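Local coordinates for protein glutathione S-transferase (Pseudomonas protegens, PDB 4IKH) that probably acts as a glutathione transferase of the Ure2p-like type and binds two glutathione molecules per subunit, at residues 132-141 with 191-201. Numbering follows the deposited sequence.
Sequences FGQVGFFNKF and WIRNLIGFYEA. With GSH (glutathione), chain D.
One wall of the second glutathione site in the all-helical C-terminal domain is built here by G133, W191 and Y199. The backbone of G133 brings its CA within 3.3 Å of glutathione O2. W191 meets the ligand with the far end of its indole, CH2 lying 3.4 Å from glutathione CB2, while its CE3 touches F132 CB. The indole is fixed by a hydrogen bond from NE1 to N32, itself a ligand-binding residue. Y199, in the type I turn G197–E200 after helix 183-196, is sandwiched: G136 CA packs over the centre of one ring face, 3.5 Å from the centroid in a CH-pi contact, and N194 ND2 lies over the opposite face. This clamp holds the ring with its hydroxyl beside the ligand, where Y199 OH lies 3.4 Å from glutathione CB2. Beside it, L195 CD2 sits over the face of F132, 3.8 Å from the ring centroid, and L195 CD1 meets V135. Toward the C-terminal part of helix 111-140, N139, with CG anti to the backbone N (chi1 -166°), donates a hydrogen bond from ND2 to Y199 O, 3.0 Å, the oxygen lying in the amide plane. Segments 132-140 and 191-196 run nearly parallel, their axes 15° apart; helix 150-170 packs against F132, helix 211-220 against I192, and helix 31-43 of the thioredoxin-like domain against W191.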
# COMPACT_ATOMS: atom_id res chain seq x y z
N PHE A 132 5.19 -9.43 -6.11
CA PHE A 132 5.64 -10.79 -5.80
C PHE A 132 4.43 -11.74 -5.89
O PHE A 132 4.56 -12.89 -6.30
CB PHE A 132 6.27 -10.89 -4.39
CG PHE A 132 7.64 -10.25 -4.26
CD1 PHE A 132 8.17 -9.46 -5.27
CD2 PHE A 132 8.40 -10.45 -3.10
CE1 PHE A 132 9.41 -8.86 -5.13
CE2 PHE A 132 9.66 -9.85 -2.96
CZ PHE A 132 10.16 -9.06 -3.98
N GLY A 133 3.26 -11.25 -5.50
CA GLY A 133 2.04 -12.02 -5.60
C GLY A 133 1.75 -12.46 -7.03
O GLY A 133 1.29 -13.58 -7.27
N GLN A 134 2.04 -11.58 -7.99
CA GLN A 134 1.85 -11.93 -9.39
C GLN A 134 2.88 -12.99 -9.84
O GLN A 134 2.57 -13.86 -10.66
CB GLN A 134 1.92 -10.70 -10.29
CG GLN A 134 0.88 -9.62 -9.96
CD GLN A 134 -0.41 -10.21 -9.42
OE1 GLN A 134 -0.72 -10.07 -8.23
NE2 GLN A 134 -1.17 -10.88 -10.28
N VAL A 135 4.10 -12.93 -9.30
CA VAL A 135 5.09 -13.95 -9.63
C VAL A 135 4.58 -15.32 -9.16
O VAL A 135 4.72 -16.33 -9.87
CB VAL A 135 6.48 -13.68 -8.99
CG1 VAL A 135 7.42 -14.82 -9.28
CG2 VAL A 135 7.06 -12.39 -9.51
N GLY A 136 3.98 -15.35 -7.97
CA GLY A 136 3.41 -16.57 -7.45
C GLY A 136 2.29 -17.15 -8.32
O GLY A 136 2.22 -18.36 -8.53
N PHE A 137 1.43 -16.29 -8.85
CA PHE A 137 0.37 -16.78 -9.72
C PHE A 137 0.97 -17.43 -10.97
O PHE A 137 0.59 -18.55 -11.34
CB PHE A 137 -0.60 -15.66 -10.12
CG PHE A 137 -1.69 -16.12 -11.07
CD1 PHE A 137 -2.78 -16.83 -10.60
CD2 PHE A 137 -1.61 -15.84 -12.43
CE1 PHE A 137 -3.79 -17.26 -11.47
CE2 PHE A 137 -2.61 -16.27 -13.31
CZ PHE A 137 -3.69 -16.98 -12.83
N PHE A 138 1.91 -16.74 -11.61
CA PHE A 138 2.46 -17.22 -12.88
C PHE A 138 3.55 -18.30 -12.79
O PHE A 138 3.96 -18.84 -13.81
CB PHE A 138 2.93 -16.05 -13.74
CG PHE A 138 1.80 -15.22 -14.27
CD1 PHE A 138 0.95 -15.74 -15.24
CD2 PHE A 138 1.56 -13.94 -13.79
CE1 PHE A 138 -0.12 -14.99 -15.73
CE2 PHE A 138 0.50 -13.18 -14.27
CZ PHE A 138 -0.34 -13.71 -15.25
N ASN A 139 4.00 -18.62 -11.57
CA ASN A 139 5.06 -19.61 -11.39
C ASN A 139 4.66 -20.79 -10.51
O ASN A 139 5.24 -21.87 -10.59
CB ASN A 139 6.32 -18.94 -10.82
CG ASN A 139 7.55 -19.83 -10.92
OD1 ASN A 139 8.01 -20.14 -12.02
ND2 ASN A 139 8.09 -20.23 -9.77
N LYS A 140 3.65 -20.58 -9.67
CA LYS A 140 3.29 -21.58 -8.66
C LYS A 140 1.84 -22.04 -8.82
O LYS A 140 1.50 -23.18 -8.51
CB LYS A 140 3.53 -20.99 -7.26
CG LYS A 140 3.17 -21.89 -6.09
CD LYS A 140 4.03 -23.14 -6.06
CE LYS A 140 3.77 -23.95 -4.80
NZ LYS A 140 4.80 -25.02 -4.63
N PHE A 141 0.98 -21.15 -9.31
CA PHE A 141 -0.45 -21.43 -9.38
C PHE A 141 -0.95 -21.55 -10.82
O PHE A 141 -0.17 -21.88 -11.72
CB PHE A 141 -1.23 -20.36 -8.61
CG PHE A 141 -0.79 -20.22 -7.18
CD1 PHE A 141 -0.68 -21.33 -6.37
CD2 PHE A 141 -0.46 -18.97 -6.66
CE1 PHE A 141 -0.26 -21.21 -5.05
CE2 PHE A 141 -0.04 -18.84 -5.35
CZ PHE A 141 0.05 -19.96 -4.54
N TRP A 191 7.68 -11.36 2.78
CA TRP A 191 7.42 -11.50 1.35
C TRP A 191 8.65 -11.99 0.57
O TRP A 191 8.53 -12.79 -0.35
CB TRP A 191 6.92 -10.19 0.76
CG TRP A 191 5.41 -10.14 0.67
CD1 TRP A 191 4.56 -9.41 1.45
CD2 TRP A 191 4.58 -10.86 -0.25
NE1 TRP A 191 3.25 -9.63 1.07
CE2 TRP A 191 3.24 -10.52 0.02
CE3 TRP A 191 4.85 -11.77 -1.28
CZ2 TRP A 191 2.17 -11.05 -0.69
CZ3 TRP A 191 3.79 -12.30 -1.99
CH2 TRP A 191 2.46 -11.93 -1.70
N ILE A 192 9.83 -11.49 0.93
CA ILE A 192 11.06 -11.94 0.29
C ILE A 192 11.26 -13.42 0.61
O ILE A 192 11.57 -14.21 -0.29
CB ILE A 192 12.26 -11.10 0.71
CG1 ILE A 192 12.00 -9.64 0.31
CG2 ILE A 192 13.53 -11.60 0.05
CD1 ILE A 192 12.85 -8.66 1.04
N ARG A 193 11.02 -13.79 1.86
CA ARG A 193 11.04 -15.19 2.26
C ARG A 193 10.08 -16.04 1.43
O ARG A 193 10.42 -17.13 0.98
CB ARG A 193 10.66 -15.30 3.74
CG ARG A 193 10.51 -16.73 4.25
CD ARG A 193 10.22 -16.74 5.74
NE ARG A 193 10.09 -18.10 6.27
CZ ARG A 193 8.94 -18.76 6.31
NH1 ARG A 193 7.83 -18.21 5.86
NH2 ARG A 193 8.90 -19.99 6.81
N ASN A 194 8.88 -15.54 1.21
CA ASN A 194 7.88 -16.33 0.52
C ASN A 194 8.22 -16.48 -0.96
O ASN A 194 8.02 -17.53 -1.55
CB ASN A 194 6.49 -15.71 0.73
CG ASN A 194 5.38 -16.51 0.07
OD1 ASN A 194 4.95 -17.55 0.58
ND2 ASN A 194 4.90 -16.02 -1.07
N LEU A 195 8.75 -15.41 -1.56
CA LEU A 195 9.12 -15.44 -2.98
C LEU A 195 10.11 -16.57 -3.27
O LEU A 195 9.97 -17.31 -4.26
CB LEU A 195 9.74 -14.10 -3.38
CG LEU A 195 10.11 -13.93 -4.86
CD1 LEU A 195 8.83 -13.86 -5.71
CD2 LEU A 195 10.96 -12.68 -5.08
N ILE A 196 11.11 -16.70 -2.40
CA ILE A 196 12.19 -17.67 -2.63
C ILE A 196 11.94 -19.04 -1.98
O ILE A 196 12.63 -20.01 -2.29
CB ILE A 196 13.57 -17.12 -2.20
CG1 ILE A 196 13.66 -16.95 -0.68
CG2 ILE A 196 13.85 -15.78 -2.88
CD1 ILE A 196 14.95 -16.26 -0.24
N GLY A 197 10.99 -19.10 -1.06
CA GLY A 197 10.58 -20.37 -0.48
C GLY A 197 9.37 -20.94 -1.20
O GLY A 197 9.50 -21.64 -2.20
N PHE A 198 8.17 -20.61 -0.70
CA PHE A 198 6.93 -21.20 -1.20
C PHE A 198 6.72 -21.03 -2.71
O PHE A 198 6.26 -21.94 -3.40
CB PHE A 198 5.73 -20.62 -0.43
CG PHE A 198 4.43 -21.31 -0.71
CD1 PHE A 198 4.31 -22.69 -0.57
CD2 PHE A 198 3.30 -20.58 -1.07
CE1 PHE A 198 3.10 -23.33 -0.81
CE2 PHE A 198 2.09 -21.22 -1.32
CZ PHE A 198 1.99 -22.59 -1.18
N TYR A 199 7.05 -19.84 -3.21
CA TYR A 199 6.87 -19.52 -4.62
C TYR A 199 7.96 -20.12 -5.52
O TYR A 199 7.81 -20.13 -6.75
CB TYR A 199 6.82 -18.00 -4.82
CG TYR A 199 5.51 -17.36 -4.42
CD1 TYR A 199 4.46 -18.13 -3.93
CD2 TYR A 199 5.32 -15.99 -4.55
CE1 TYR A 199 3.26 -17.55 -3.57
CE2 TYR A 199 4.12 -15.40 -4.20
CZ TYR A 199 3.09 -16.18 -3.71
OH TYR A 199 1.88 -15.60 -3.36
N GLU A 200 9.04 -20.59 -4.91
CA GLU A 200 10.13 -21.25 -5.64
C GLU A 200 10.75 -20.39 -6.74
O GLU A 200 11.20 -20.90 -7.77
CB GLU A 200 9.65 -22.59 -6.22
CG GLU A 200 9.19 -23.60 -5.17
CD GLU A 200 8.66 -24.89 -5.78
OE1 GLU A 200 8.00 -24.83 -6.84
OE2 GLU A 200 8.91 -25.97 -5.20
N ALA A 201 10.79 -19.08 -6.52
CA ALA A 201 11.24 -18.14 -7.55
C ALA A 201 12.62 -17.56 -7.25
O ALA A 201 13.03 -16.56 -7.86
CB ALA A 201 10.23 -17.01 -7.70
N1 GSH D . -6.67 -15.98 -5.41
CA1 GSH D . -6.35 -14.60 -5.53
C1 GSH D . -5.39 -14.38 -6.66
O11 GSH D . -5.28 -15.25 -7.58
O12 GSH D . -4.70 -13.32 -6.71
CB1 GSH D . -5.72 -14.15 -4.25
CG1 GSH D . -4.46 -14.96 -3.93
CD1 GSH D . -3.70 -14.12 -2.93
OE1 GSH D . -4.34 -13.47 -2.13
N2 GSH D . -2.24 -14.05 -2.93
CA2 GSH D . -1.57 -13.22 -1.97
C2 GSH D . -1.15 -11.91 -2.63
O2 GSH D . -0.75 -11.91 -3.81
CB2 GSH D . -0.35 -13.91 -1.44
SG2 GSH D . -0.79 -15.37 -0.53
N3 GSH D . -1.20 -10.63 -1.92
CA3 GSH D . -0.78 -9.42 -2.63
C3 GSH D . -0.38 -8.32 -1.69
O31 GSH D . -0.03 -8.55 -0.51
O32 GSH D . -0.39 -7.13 -2.08